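Local coordinates for hypothetical conserved protein, GK1056 (Geobacillus kaustophilus, PDB 2QYH) that is of unknown function but belongs to the haloacid dehalogenase-like hydrolases and may therefore act as a magnesium-dependent phosphatase, at residues Gly12-Glu17 against Glu245-Gly250; Thr220-Gly225 against Lys252-Ile257; Arg30-Lys33 against Tyr38-Ile41; Val202-Asp207 against Ile212-Phe217. All blocks are in the same frame, centred on the assembly; numbering follows the deposited sequence.

Contact 1: residues Gly12-Glu17 against Glu245-Gly250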
loop_
_atom_site.group_PDB
_atom_site.type_symbol
_atom_site.label_atom_id
_atom_site.label_comp_id
_atom_site.label_asym_id
_atom_site.label_seq_id
_atom_site.Cartn_x
_atom_site.Cartn_y
_atom_site.Cartn_z
ATOM N N GLY D 12 -12.899 7.567 -4.614
ATOM C CA GLY D 12 -13.813 8.581 -5.098
ATOM C C GLY D 12 -13.548 9.931 -4.464
ATOM O O GLY D 12 -14.015 10.950 -4.960
ATOM N N THR D 13 -12.796 9.946 -3.366
ATOM C CA THR D 13 -12.488 11.193 -2.682
ATOM C C THR D 13 -11.003 11.525 -2.783
ATOM O O THR D 13 -10.640 12.581 -3.292
ATOM C CB THR D 13 -12.890 11.126 -1.203
ATOM O OG1 THR D 13 -14.274 10.770 -1.101
ATOM C CG2 THR D 13 -12.664 12.472 -0.527
ATOM N N LEU D 14 -10.145 10.635 -2.296
ATOM C CA LEU D 14 -8.709 10.869 -2.376
ATOM C C LEU D 14 -8.192 10.284 -3.679
ATOM O O LEU D 14 -7.294 10.840 -4.306
ATOM C CB LEU D 14 -7.982 10.214 -1.205
ATOM C CG LEU D 14 -8.127 10.836 0.185
ATOM C CD1 LEU D 14 -7.395 9.964 1.194
ATOM C CD2 LEU D 14 -7.562 12.246 0.192
ATOM N N LEU D 15 -8.771 9.158 -4.084
ATOM C CA LEU D 15 -8.377 8.489 -5.316
ATOM C C LEU D 15 -9.490 8.594 -6.346
ATOM O O LEU D 15 -10.661 8.406 -6.015
ATOM C CB LEU D 15 -8.068 7.021 -5.035
ATOM C CG LEU D 15 -6.984 6.771 -3.983
ATOM C CD1 LEU D 15 -6.779 5.276 -3.803
ATOM C CD2 LEU D 15 -5.683 7.452 -4.414
ATOM N N ASP D 16 -9.124 8.899 -7.591
ATOM C CA ASP D 16 -10.104 9.041 -8.668
ATOM C C ASP D 16 -10.623 7.687 -9.130
ATOM O O ASP D 16 -10.352 6.672 -8.497
ATOM C CB ASP D 16 -9.505 9.795 -9.858
ATOM C CG ASP D 16 -8.298 9.090 -10.455
ATOM O OD1 ASP D 16 -8.203 7.843 -10.351
ATOM O OD2 ASP D 16 -7.448 9.793 -11.047
ATOM N N GLU D 17 -11.353 7.672 -10.244
ATOM C CA GLU D 17 -11.931 6.432 -10.743
ATOM C C GLU D 17 -10.903 5.365 -11.080
ATOM O O GLU D 17 -11.221 4.177 -11.063
ATOM C CB GLU D 17 -12.815 6.702 -11.960
ATOM C CG GLU D 17 -13.795 5.572 -12.239
ATOM C CD GLU D 17 -14.653 5.823 -13.462
ATOM O OE1 GLU D 17 -15.313 6.883 -13.523
ATOM O OE2 GLU D 17 -14.671 4.956 -14.363
ATOM N N GLU D 245 -9.615 18.440 -9.477
ATOM C CA GLU D 245 -9.074 19.135 -8.318
ATOM C C GLU D 245 -10.177 19.360 -7.287
ATOM O O GLU D 245 -10.182 20.365 -6.571
ATOM C CB GLU D 245 -8.465 20.472 -8.738
ATOM C CG GLU D 245 -7.504 20.372 -9.909
ATOM C CD GLU D 245 -6.544 21.544 -9.958
ATOM O OE1 GLU D 245 -6.961 22.663 -9.587
ATOM O OE2 GLU D 245 -5.377 21.354 -10.370
ATOM N N GLY D 246 -11.105 18.409 -7.219
ATOM C CA GLY D 246 -12.215 18.506 -6.287
ATOM C C GLY D 246 -11.831 18.862 -4.862
ATOM O O GLY D 246 -12.383 19.796 -4.272
ATOM N N ILE D 247 -10.880 18.123 -4.300
ATOM C CA ILE D 247 -10.454 18.381 -2.936
ATOM C C ILE D 247 -9.762 19.726 -2.755
ATOM O O ILE D 247 -10.081 20.463 -1.827
ATOM C CB ILE D 247 -9.565 17.251 -2.435
ATOM C CG1 ILE D 247 -10.450 16.028 -2.194
ATOM C CG2 ILE D 247 -8.832 17.673 -1.163
ATOM C CD1 ILE D 247 -9.729 14.832 -1.700
ATOM N N TRP D 248 -8.828 20.050 -3.643
ATOM C CA TRP D 248 -8.121 21.321 -3.566
ATOM C C TRP D 248 -9.098 22.488 -3.673
ATOM O O TRP D 248 -9.075 23.417 -2.862
ATOM C CB TRP D 248 -7.083 21.416 -4.688
ATOM C CG TRP D 248 -6.487 22.779 -4.835
ATOM C CD1 TRP D 248 -6.930 23.785 -5.647
ATOM C CD2 TRP D 248 -5.367 23.311 -4.118
ATOM N NE1 TRP D 248 -6.158 24.910 -5.479
ATOM C CE2 TRP D 248 -5.190 24.645 -4.544
ATOM C CE3 TRP D 248 -4.499 22.787 -3.152
ATOM C CZ2 TRP D 248 -4.178 25.469 -4.039
ATOM C CZ3 TRP D 248 -3.491 23.606 -2.648
ATOM C CH2 TRP D 248 -3.341 24.933 -3.095
ATOM N N TYR D 249 -9.958 22.427 -4.684
ATOM C CA TYR D 249 -10.945 23.469 -4.915
ATOM C C TYR D 249 -11.853 23.636 -3.705
ATOM O O TYR D 249 -12.076 24.753 -3.229
ATOM C CB TYR D 249 -11.783 23.131 -6.151
ATOM C CG TYR D 249 -12.837 24.164 -6.462
ATOM C CD1 TYR D 249 -14.174 23.956 -6.118
ATOM C CD2 TYR D 249 -12.491 25.370 -7.068
ATOM C CE1 TYR D 249 -15.142 24.929 -6.372
ATOM C CE2 TYR D 249 -13.446 26.347 -7.326
ATOM C CZ TYR D 249 -14.767 26.123 -6.977
ATOM O OH TYR D 249 -15.700 27.094 -7.239
ATOM N N GLY D 250 -12.374 22.519 -3.212
ATOM C CA GLY D 250 -13.258 22.566 -2.063
ATOM C C GLY D 250 -12.602 23.220 -0.865
ATOM O O GLY D 250 -13.167 24.128 -0.257
#
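Thr13 and Leu14 meet Ile247 across a small, wholly buried apolar contact in which the tip of the isoleucine does the touching. Ile247 lies in the first turn of helix 246-253. Its longer branch is fully extended (chi2 180°), which carries CD1 out to the loop. There Thr13 CG2 lies 3.9 Å from Ile247 CD1, and the two side chains cross at about a right angle. Leu14 CD2 reaches the same Ile247 CD1, also at 3.9 Å, although the leucine leaves its backbone on the far side and only its branched end turns back. Phe8 and Phe205, from neighbouring central strands, also touch Ile247.

The polar interactions stay within each segment or lead elsewhere. In Thr13, OG1 lies beside the backbone nitrogen (chi1 -55°), which leaves CG2 anti to it; the methyl is thus given to the helix, while OG1 faces Gly206 and Asp207. In the loop, Gly12 N donates to Leu15 O at 2.8 Å. The helix opens after Glu245 at the N-cap position, and its first backbone bond runs from Tyr249 N to Glu245 O. Gly246 O accepts from Thr239 OG1, and Asp16 OD1 receives the backbone NH groups of Gln18 and Gln20.

Thr13 stands at the last position of what looks like the DxDx(T/V) signature of haloacid dehalogenase-like hydrolases, begun by Asp9 and Asp11. Threonine suits this two-sided place, having one methyl and one hydroxyl branch. The chemistry implies that the last helix meets the signature-like loop here by apolar packing, with the hydroxyl of Thr13 turned from the helix.

Contact 2: residues Thr220-Gly225 against Lys252-Ile257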
loop_
_atom_site.group_PDB
_atom_site.type_symbol
_atom_site.label_atom_id
_atom_site.label_comp_id
_atom_site.label_asym_id
_atom_site.label_seq_id
_atom_site.Cartn_x
_atom_site.Cartn_y
_atom_site.Cartn_z
ATOM N N THR D 220 -19.113 20.654 8.631
ATOM C CA THR D 220 -19.201 20.957 7.216
ATOM C C THR D 220 -18.949 19.723 6.373
ATOM O O THR D 220 -17.812 19.279 6.227
ATOM C CB THR D 220 -18.191 22.035 6.842
ATOM O OG1 THR D 220 -18.443 23.197 7.634
ATOM C CG2 THR D 220 -18.303 22.401 5.366
ATOM N N GLY D 221 -20.021 19.168 5.822
ATOM C CA GLY D 221 -19.893 17.993 4.988
ATOM C C GLY D 221 -19.714 18.420 3.547
ATOM O O GLY D 221 -20.427 19.301 3.052
ATOM N N VAL D 222 -18.753 17.804 2.869
ATOM C CA VAL D 222 -18.484 18.132 1.482
ATOM C C VAL D 222 -18.619 16.917 0.577
ATOM O O VAL D 222 -17.933 15.910 0.763
ATOM C CB VAL D 222 -17.073 18.708 1.313
ATOM C CG1 VAL D 222 -16.858 19.130 -0.129
ATOM C CG2 VAL D 222 -16.886 19.889 2.246
ATOM N N ALA D 223 -19.519 17.014 -0.396
ATOM C CA ALA D 223 -19.734 15.937 -1.355
ATOM C C ALA D 223 -18.911 16.265 -2.591
ATOM O O ALA D 223 -18.762 17.431 -2.946
ATOM C CB ALA D 223 -21.209 15.841 -1.732
HETATM N N MSE D 224 -18.377 15.241 -3.245
HETATM C CA MSE D 224 -17.589 15.420 -4.468
HETATM C C MSE D 224 -18.516 15.636 -5.674
HETATM O O MSE D 224 -19.631 15.128 -5.685
HETATM C CB MSE D 224 -16.768 14.160 -4.742
HETATM C CG MSE D 224 -15.931 13.661 -3.552
HETATM SE SE MSE D 224 -14.411 14.949 -3.168
HETATM C CE MSE D 224 -13.149 14.613 -4.708
ATOM N N GLY D 225 -18.007 16.324 -6.698
ATOM C CA GLY D 225 -18.747 16.586 -7.917
ATOM C C GLY D 225 -19.567 15.430 -8.478
ATOM O O GLY D 225 -20.717 15.642 -8.882
ATOM N N LYS D 252 -10.230 25.203 -0.834
ATOM C CA LYS D 252 -9.983 26.600 -1.166
ATOM C C LYS D 252 -11.273 27.402 -0.911
ATOM O O LYS D 252 -11.261 28.456 -0.272
ATOM C CB LYS D 252 -9.581 26.704 -2.636
ATOM C CG LYS D 252 -8.756 27.920 -2.980
ATOM C CD LYS D 252 -7.309 27.737 -2.572
ATOM C CE LYS D 252 -6.516 29.018 -2.794
ATOM N NZ LYS D 252 -6.619 29.506 -4.198
ATOM N N GLN D 253 -12.386 26.881 -1.415
ATOM C CA GLN D 253 -13.682 27.517 -1.247
ATOM C C GLN D 253 -14.008 27.686 0.235
ATOM O O GLN D 253 -14.422 28.759 0.669
ATOM C CB GLN D 253 -14.762 26.666 -1.921
ATOM C CG GLN D 253 -15.656 27.433 -2.877
ATOM C CD GLN D 253 -14.868 28.189 -3.929
ATOM O OE1 GLN D 253 -14.014 27.622 -4.607
ATOM N NE2 GLN D 253 -15.154 29.476 -4.069
ATOM N N LEU D 254 -13.820 26.616 1.008
ATOM C CA LEU D 254 -14.092 26.634 2.444
ATOM C C LEU D 254 -13.064 27.493 3.165
ATOM O O LEU D 254 -13.149 27.719 4.374
ATOM C CB LEU D 254 -14.069 25.211 2.997
ATOM C CG LEU D 254 -15.138 24.274 2.428
ATOM C CD1 LEU D 254 -14.949 22.871 2.985
ATOM C CD2 LEU D 254 -16.521 24.806 2.768
ATOM N N GLN D 255 -12.081 27.959 2.406
ATOM C CA GLN D 255 -11.030 28.809 2.935
ATOM C C GLN D 255 -10.142 28.150 3.983
ATOM O O GLN D 255 -9.617 28.813 4.878
ATOM C CB GLN D 255 -11.643 30.099 3.479
ATOM C CG GLN D 255 -12.415 30.855 2.413
ATOM C CD GLN D 255 -12.783 32.260 2.826
ATOM O OE1 GLN D 255 -13.439 32.473 3.847
ATOM N NE2 GLN D 255 -12.367 33.234 2.025
ATOM N N LEU D 256 -9.986 26.835 3.874
ATOM C CA LEU D 256 -9.116 26.112 4.782
ATOM C C LEU D 256 -7.730 26.279 4.180
ATOM O O LEU D 256 -6.719 26.070 4.845
ATOM C CB LEU D 256 -9.504 24.634 4.858
ATOM C CG LEU D 256 -10.668 24.334 5.805
ATOM C CD1 LEU D 256 -11.020 22.859 5.743
ATOM C CD2 LEU D 256 -10.291 24.737 7.228
ATOM N N ILE D 257 -7.707 26.668 2.909
ATOM C CA ILE D 257 -6.471 26.924 2.180
ATOM C C ILE D 257 -6.582 28.302 1.534
ATOM O O ILE D 257 -7.306 28.386 0.518
ATOM C CB ILE D 257 -6.234 25.908 1.059
ATOM C CG1 ILE D 257 -5.971 24.529 1.648
ATOM C CG2 ILE D 257 -5.062 26.360 0.199
ATOM C CD1 ILE D 257 -5.650 23.494 0.610
#
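Leu254 spreads its two methyls against Thr220 and Val222, joining the C-terminal end of helix 246-253, closed by a Schellman motif, to a strand of the Rossmann-like sheet of the haloacid dehalogenase fold. The closest approach is between Val222 CG2 and Leu254 CD1 at 3.6 Å; these side chains slide past one another in opposite directions. Thr220 and Leu254 instead meet tip to tip, with Thr220 CG2 4.0 Å from Leu254 CD2 and almost as near to the other methyl. With the threonine OG1 beside the backbone nitrogen (chi1 -58°), the methyl CG2 takes the anti position, which turns the apolar branch to the leucine.

Thr220 and Val222 are two apart in an extended strand, and therefore rise from the same face of the sheet; the intervening Gly221 belongs to the opposite face. Branched residues suit such a face, and a leucine, with two methyls on a short stem, can address both at once.

Further out, Tyr203 of the adjoining strand touches both Thr220 and Leu254, while Phe205 lies against Val222. The strand is fixed on one flank by backbone bonds from Thr220 and Val222 to strand 202-206, and on the other by bonds from Gly221 to the backbone of Asp236 and Phe237.

What positions Leu254 is the end of its own helix. Gln255 leaves the helical conformation with a positive phi of 64°, turning the chain so that Leu256 can reach Leu32 and Leu251. In this last turn, Gln255 N donates to Lys252 O at 2.8 Å.

Contact 3: residues Arg30-Lys33 against Tyr38-Ile41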
loop_
_atom_site.group_PDB
_atom_site.type_symbol
_atom_site.label_atom_id
_atom_site.label_comp_id
_atom_site.label_asym_id
_atom_site.label_seq_id
_atom_site.Cartn_x
_atom_site.Cartn_y
_atom_site.Cartn_z
ATOM N N ARG D 30 -0.746 18.908 2.063
ATOM C CA ARG D 30 0.455 19.597 2.510
ATOM C C ARG D 30 0.082 20.945 3.122
ATOM O O ARG D 30 0.482 21.253 4.240
ATOM C CB ARG D 30 1.411 19.806 1.335
ATOM C CG ARG D 30 2.490 20.821 1.607
ATOM C CD ARG D 30 3.319 21.102 0.372
ATOM N NE ARG D 30 4.177 22.262 0.580
ATOM C CZ ARG D 30 3.805 23.521 0.387
ATOM N NH1 ARG D 30 4.666 24.501 0.616
ATOM N NH2 ARG D 30 2.588 23.804 -0.059
ATOM N N ARG D 31 -0.697 21.735 2.385
ATOM C CA ARG D 31 -1.135 23.049 2.837
ATOM C C ARG D 31 -1.915 22.974 4.144
ATOM O O ARG D 31 -1.693 23.790 5.040
ATOM C CB ARG D 31 -1.992 23.730 1.758
ATOM C CG ARG D 31 -1.220 24.193 0.525
ATOM C CD ARG D 31 -0.230 25.278 0.897
ATOM N NE ARG D 31 -0.908 26.422 1.500
ATOM C CZ ARG D 31 -1.549 27.364 0.813
ATOM N NH1 ARG D 31 -1.598 27.311 -0.514
ATOM N NH2 ARG D 31 -2.157 28.354 1.456
ATOM N N LEU D 32 -2.824 22.005 4.262
ATOM C CA LEU D 32 -3.599 21.866 5.493
ATOM C C LEU D 32 -2.699 21.618 6.706
ATOM O O LEU D 32 -2.828 22.291 7.731
ATOM C CB LEU D 32 -4.605 20.727 5.371
ATOM C CG LEU D 32 -5.820 20.941 4.465
ATOM C CD1 LEU D 32 -6.715 19.721 4.533
ATOM C CD2 LEU D 32 -6.591 22.177 4.909
ATOM N N LYS D 33 -1.792 20.648 6.592
ATOM C CA LYS D 33 -0.873 20.325 7.682
ATOM C C LYS D 33 -0.034 21.542 8.074
ATOM O O LYS D 33 0.170 21.824 9.248
ATOM C CB LYS D 33 0.044 19.176 7.273
ATOM C CG LYS D 33 -0.602 17.806 7.334
ATOM C CD LYS D 33 0.073 16.843 6.374
ATOM C CE LYS D 33 0.188 15.451 6.964
ATOM N NZ LYS D 33 1.286 15.382 7.982
ATOM N N TYR D 38 -5.683 19.387 11.206
ATOM C CA TYR D 38 -5.503 17.949 11.243
ATOM C C TYR D 38 -6.117 17.283 10.018
ATOM O O TYR D 38 -7.207 17.652 9.575
ATOM C CB TYR D 38 -6.123 17.363 12.513
ATOM C CG TYR D 38 -5.366 17.703 13.777
ATOM C CD1 TYR D 38 -3.967 17.694 13.798
ATOM C CD2 TYR D 38 -6.043 18.019 14.961
ATOM C CE1 TYR D 38 -3.260 17.994 14.970
ATOM C CE2 TYR D 38 -5.347 18.318 16.135
ATOM C CZ TYR D 38 -3.953 18.305 16.130
ATOM O OH TYR D 38 -3.258 18.596 17.275
ATOM N N VAL D 39 -5.404 16.306 9.470
ATOM C CA VAL D 39 -5.866 15.572 8.306
ATOM C C VAL D 39 -5.970 14.103 8.669
ATOM O O VAL D 39 -5.006 13.495 9.145
ATOM C CB VAL D 39 -4.892 15.719 7.135
ATOM C CG1 VAL D 39 -5.361 14.880 5.955
ATOM C CG2 VAL D 39 -4.789 17.177 6.742
ATOM N N ALA D 40 -7.138 13.526 8.446
ATOM C CA ALA D 40 -7.330 12.126 8.777
ATOM C C ALA D 40 -8.238 11.431 7.778
ATOM O O ALA D 40 -9.067 12.063 7.113
ATOM C CB ALA D 40 -7.912 12.000 10.186
ATOM N N ILE D 41 -8.060 10.120 7.672
ATOM C CA ILE D 41 -8.865 9.306 6.783
ATOM C C ILE D 41 -9.939 8.618 7.622
ATOM O O ILE D 41 -9.681 8.237 8.756
ATOM C CB ILE D 41 -7.997 8.232 6.101
ATOM C CG1 ILE D 41 -7.110 8.887 5.040
ATOM C CG2 ILE D 41 -8.884 7.129 5.516
ATOM C CD1 ILE D 41 -6.119 7.929 4.363
#
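Leu32 and Val39 meet through aliphatic groups alone, and the flat groups of the two segments are directed elsewhere. The ring of Tyr38 leaves the strand on the side away from the helix, where it forms an edge-to-face pair with Phe72 and touches Arg3 and Ile5. The guanidinium of Arg30 is gripped by two carboxylates: NH2 forms a salt bridge with Glu27, and NH1 one with Asp115 of the second subunit. That of Arg31 packs instead by NH1 against Trp248 and Ile257.

Between helix and sheet, one methyl carries the contact. Val39 CG2 lies 3.8 Å from Leu32 CB and 3.9 Å from Leu32 CD1, fitting into the bend of the leucine while the two side chains cross at about a right angle. Valine holds this methyl beside its own backbone nitrogen, since CG1 takes the position anti to it (chi1 177°).

The pair belongs to the beta-alpha-beta unit of strand 5-8, helix 23-34 and strand 38-42, part of the Rossmann-like core common to haloacid dehalogenase-like hydrolases. Only a short turn separates helix from strand here, so that Lys33 and Tyr38 have their CA atoms just 6.3 Å apart. Beta-branched Val39 suits the buried strand, and Phe8 packs beside it. Leu32, longer and more flexible, reaches Val6 of the neighbouring strand as well as Leu251 and Leu256 from the C-terminal end of the chain.

At the border with solvent, Lys33 brings CG to 4.3 Å from Val39 CG2. A long chain suits this exposed place, since one methylene can meet the valine while the ammonium group lies well beyond it.

Contact 4: residues Val202-Asp207 against Ile212-Phe217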
loop_
_atom_site.group_PDB
_atom_site.type_symbol
_atom_site.label_atom_id
_atom_site.label_comp_id
_atom_site.label_asym_id
_atom_site.label_seq_id
_atom_site.Cartn_x
_atom_site.Cartn_y
_atom_site.Cartn_z
ATOM N N VAL D 202 -15.062 20.707 12.342
ATOM C CA VAL D 202 -14.828 19.403 11.746
ATOM C C VAL D 202 -15.353 19.411 10.313
ATOM O O VAL D 202 -16.488 19.798 10.075
ATOM C CB VAL D 202 -15.550 18.291 12.541
ATOM C CG1 VAL D 202 -15.240 16.920 11.943
ATOM C CG2 VAL D 202 -15.128 18.344 13.989
ATOM N N TYR D 203 -14.520 18.992 9.368
ATOM C CA TYR D 203 -14.892 18.943 7.957
ATOM C C TYR D 203 -14.742 17.513 7.453
ATOM O O TYR D 203 -13.980 16.736 8.019
ATOM C CB TYR D 203 -13.964 19.841 7.144
ATOM C CG TYR D 203 -13.985 21.286 7.560
ATOM C CD1 TYR D 203 -14.698 22.238 6.821
ATOM C CD2 TYR D 203 -13.323 21.704 8.710
ATOM C CE1 TYR D 203 -14.743 23.576 7.216
ATOM C CE2 TYR D 203 -13.362 23.037 9.118
ATOM C CZ TYR D 203 -14.078 23.967 8.369
ATOM O OH TYR D 203 -14.131 25.279 8.782
ATOM N N ALA D 204 -15.460 17.164 6.392
ATOM C CA ALA D 204 -15.350 15.826 5.814
ATOM C C ALA D 204 -15.664 15.846 4.321
ATOM O O ALA D 204 -16.522 16.592 3.872
ATOM C CB ALA D 204 -16.283 14.850 6.536
ATOM N N PHE D 205 -14.951 15.028 3.558
ATOM C CA PHE D 205 -15.166 14.922 2.116
ATOM C C PHE D 205 -15.573 13.490 1.805
ATOM O O PHE D 205 -14.847 12.551 2.134
ATOM C CB PHE D 205 -13.890 15.258 1.333
ATOM C CG PHE D 205 -13.573 16.718 1.284
ATOM C CD1 PHE D 205 -13.561 17.396 0.069
ATOM C CD2 PHE D 205 -13.246 17.412 2.443
ATOM C CE1 PHE D 205 -13.219 18.752 0.006
ATOM C CE2 PHE D 205 -12.905 18.761 2.396
ATOM C CZ PHE D 205 -12.888 19.437 1.176
ATOM N N GLY D 206 -16.727 13.330 1.164
ATOM C CA GLY D 206 -17.212 12.003 0.832
ATOM C C GLY D 206 -17.783 11.912 -0.566
ATOM O O GLY D 206 -18.057 12.928 -1.210
ATOM N N ASP D 207 -17.999 10.683 -1.020
ATOM C CA ASP D 207 -18.496 10.439 -2.362
ATOM C C ASP D 207 -19.584 9.373 -2.434
ATOM O O ASP D 207 -20.467 9.436 -3.284
ATOM C CB ASP D 207 -17.311 10.033 -3.236
ATOM C CG ASP D 207 -17.728 9.501 -4.584
ATOM O OD1 ASP D 207 -18.171 10.305 -5.438
ATOM O OD2 ASP D 207 -17.608 8.272 -4.783
ATOM N N ILE D 212 -22.661 9.166 3.841
ATOM C CA ILE D 212 -23.780 10.010 4.241
ATOM C C ILE D 212 -23.845 10.359 5.715
ATOM O O ILE D 212 -23.993 11.532 6.068
ATOM C CB ILE D 212 -25.129 9.392 3.812
ATOM C CG1 ILE D 212 -25.295 9.522 2.293
ATOM C CG2 ILE D 212 -26.274 10.086 4.530
ATOM C CD1 ILE D 212 -26.520 8.830 1.744
ATOM N N GLU D 213 -23.738 9.360 6.583
ATOM C CA GLU D 213 -23.801 9.633 8.013
ATOM C C GLU D 213 -22.675 10.579 8.417
ATOM O O GLU D 213 -22.895 11.555 9.134
ATOM C CB GLU D 213 -23.707 8.336 8.816
ATOM C CG GLU D 213 -23.744 8.557 10.315
ATOM C CD GLU D 213 -23.338 7.326 11.091
ATOM O OE1 GLU D 213 -22.386 6.637 10.646
ATOM O OE2 GLU D 213 -23.957 7.058 12.145
HETATM N N MSE D 214 -21.470 10.285 7.946
HETATM C CA MSE D 214 -20.304 11.110 8.243
HETATM C C MSE D 214 -20.532 12.557 7.821
HETATM O O MSE D 214 -20.343 13.490 8.610
HETATM C CB MSE D 214 -19.074 10.561 7.524
HETATM C CG MSE D 214 -17.947 11.561 7.404
HETATM SE SE MSE D 214 -16.385 10.801 6.603
HETATM C CE MSE D 214 -16.778 11.070 4.731
ATOM N N LEU D 215 -20.946 12.726 6.571
ATOM C CA LEU D 215 -21.201 14.041 5.994
ATOM C C LEU D 215 -22.255 14.872 6.722
ATOM O O LEU D 215 -22.103 16.083 6.879
ATOM C CB LEU D 215 -21.600 13.880 4.527
ATOM C CG LEU D 215 -20.659 14.515 3.512
ATOM C CD1 LEU D 215 -19.251 14.019 3.742
ATOM C CD2 LEU D 215 -21.122 14.179 2.116
ATOM N N SER D 216 -23.327 14.233 7.171
ATOM C CA SER D 216 -24.370 14.976 7.862
ATOM C C SER D 216 -23.986 15.243 9.310
ATOM O O SER D 216 -24.470 16.194 9.924
ATOM C CB SER D 216 -25.682 14.205 7.821
ATOM O OG SER D 216 -25.535 12.987 8.515
ATOM N N PHE D 217 -23.106 14.412 9.854
ATOM C CA PHE D 217 -22.694 14.581 11.236
ATOM C C PHE D 217 -21.708 15.705 11.501
ATOM O O PHE D 217 -21.853 16.434 12.475
ATOM C CB PHE D 217 -22.107 13.287 11.791
ATOM C CG PHE D 217 -21.463 13.462 13.125
ATOM C CD1 PHE D 217 -20.077 13.476 13.244
ATOM C CD2 PHE D 217 -22.243 13.671 14.263
ATOM C CE1 PHE D 217 -19.468 13.699 14.477
ATOM C CE2 PHE D 217 -21.649 13.896 15.503
ATOM C CZ PHE D 217 -20.254 13.910 15.610
#
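Selenomethionine Met214 reaches Ala204 and Gly206 by leaving its helix straight and then bending at the end. CG stands anti to the backbone nitrogen (chi1 162°), the next bond is also extended, and the last torsion (chi3 87°) folds CE along the strand. Met214 CG therefore rests 3.8 Å from Ala204 CB, the selenium passes over the same methyl, and CE continues to Phe205 O at 3.6 Å. Leu215, the next residue of the helix, brings CD1 back to the strand from beside Met214. Leu215 CD1 lies 3.7 Å from Gly206 N and 4.2 Å from Ala204 CB.

The two elements form the first half of a beta-alpha-beta crossover, strand 202-206, helix 212-217 and strand 220-223, in the Rossmann-like core of the haloacid dehalogenase fold. Their axes approach to 8.0 Å, and the directions are roughly antiparallel, at 149°. The small residues on this face of the strand permit so close an approach. Ala204 offers a single methyl, and Gly206, with no side chain at all, lets the ends of both long residues lie against its backbone: Met214 CE is 4.0 Å from Gly206 CA.

Phe205 sends its ring to the other face of the sheet, where it meets Phe8 and Thr13. Neighbouring helices flank the pair: Ile188 of helix 184-195 touches Met214, and Val231 and Val234 of helix 229-234 touch Leu215. The strand ends at Gly206; the NH of Asp207, just beyond, donates to Asp211 OD2, and this pair of aspartates resembles the acidic motif that follows the corresponding strand in related phosphatases.

In the fold
Contacts 1, 2 and 3 lie on the same side of the chain's centre, and contacts 1 and 2 share helix 246-253. Contacts 2, 3 and 4 all reach one central sheet, and contacts 2 and 4 use neighbouring strands, tied by probable backbone bonds between Val222 and both Ala204 and Gly206. Contacts 1 and 4 are wholly buried. Contact 2 is partly buried, and contact 3 runs out to an exposed lysine. All four are apolar across their segments: methyls meet methyls in contact 2 and between the side chains of contact 1, a methyl meets mainly methylenes in contact 3, and contact 4 lies most extensively on backbone. Thr13 packs on Met224 and Phe205, linking contact 1 to contacts 2 and 4.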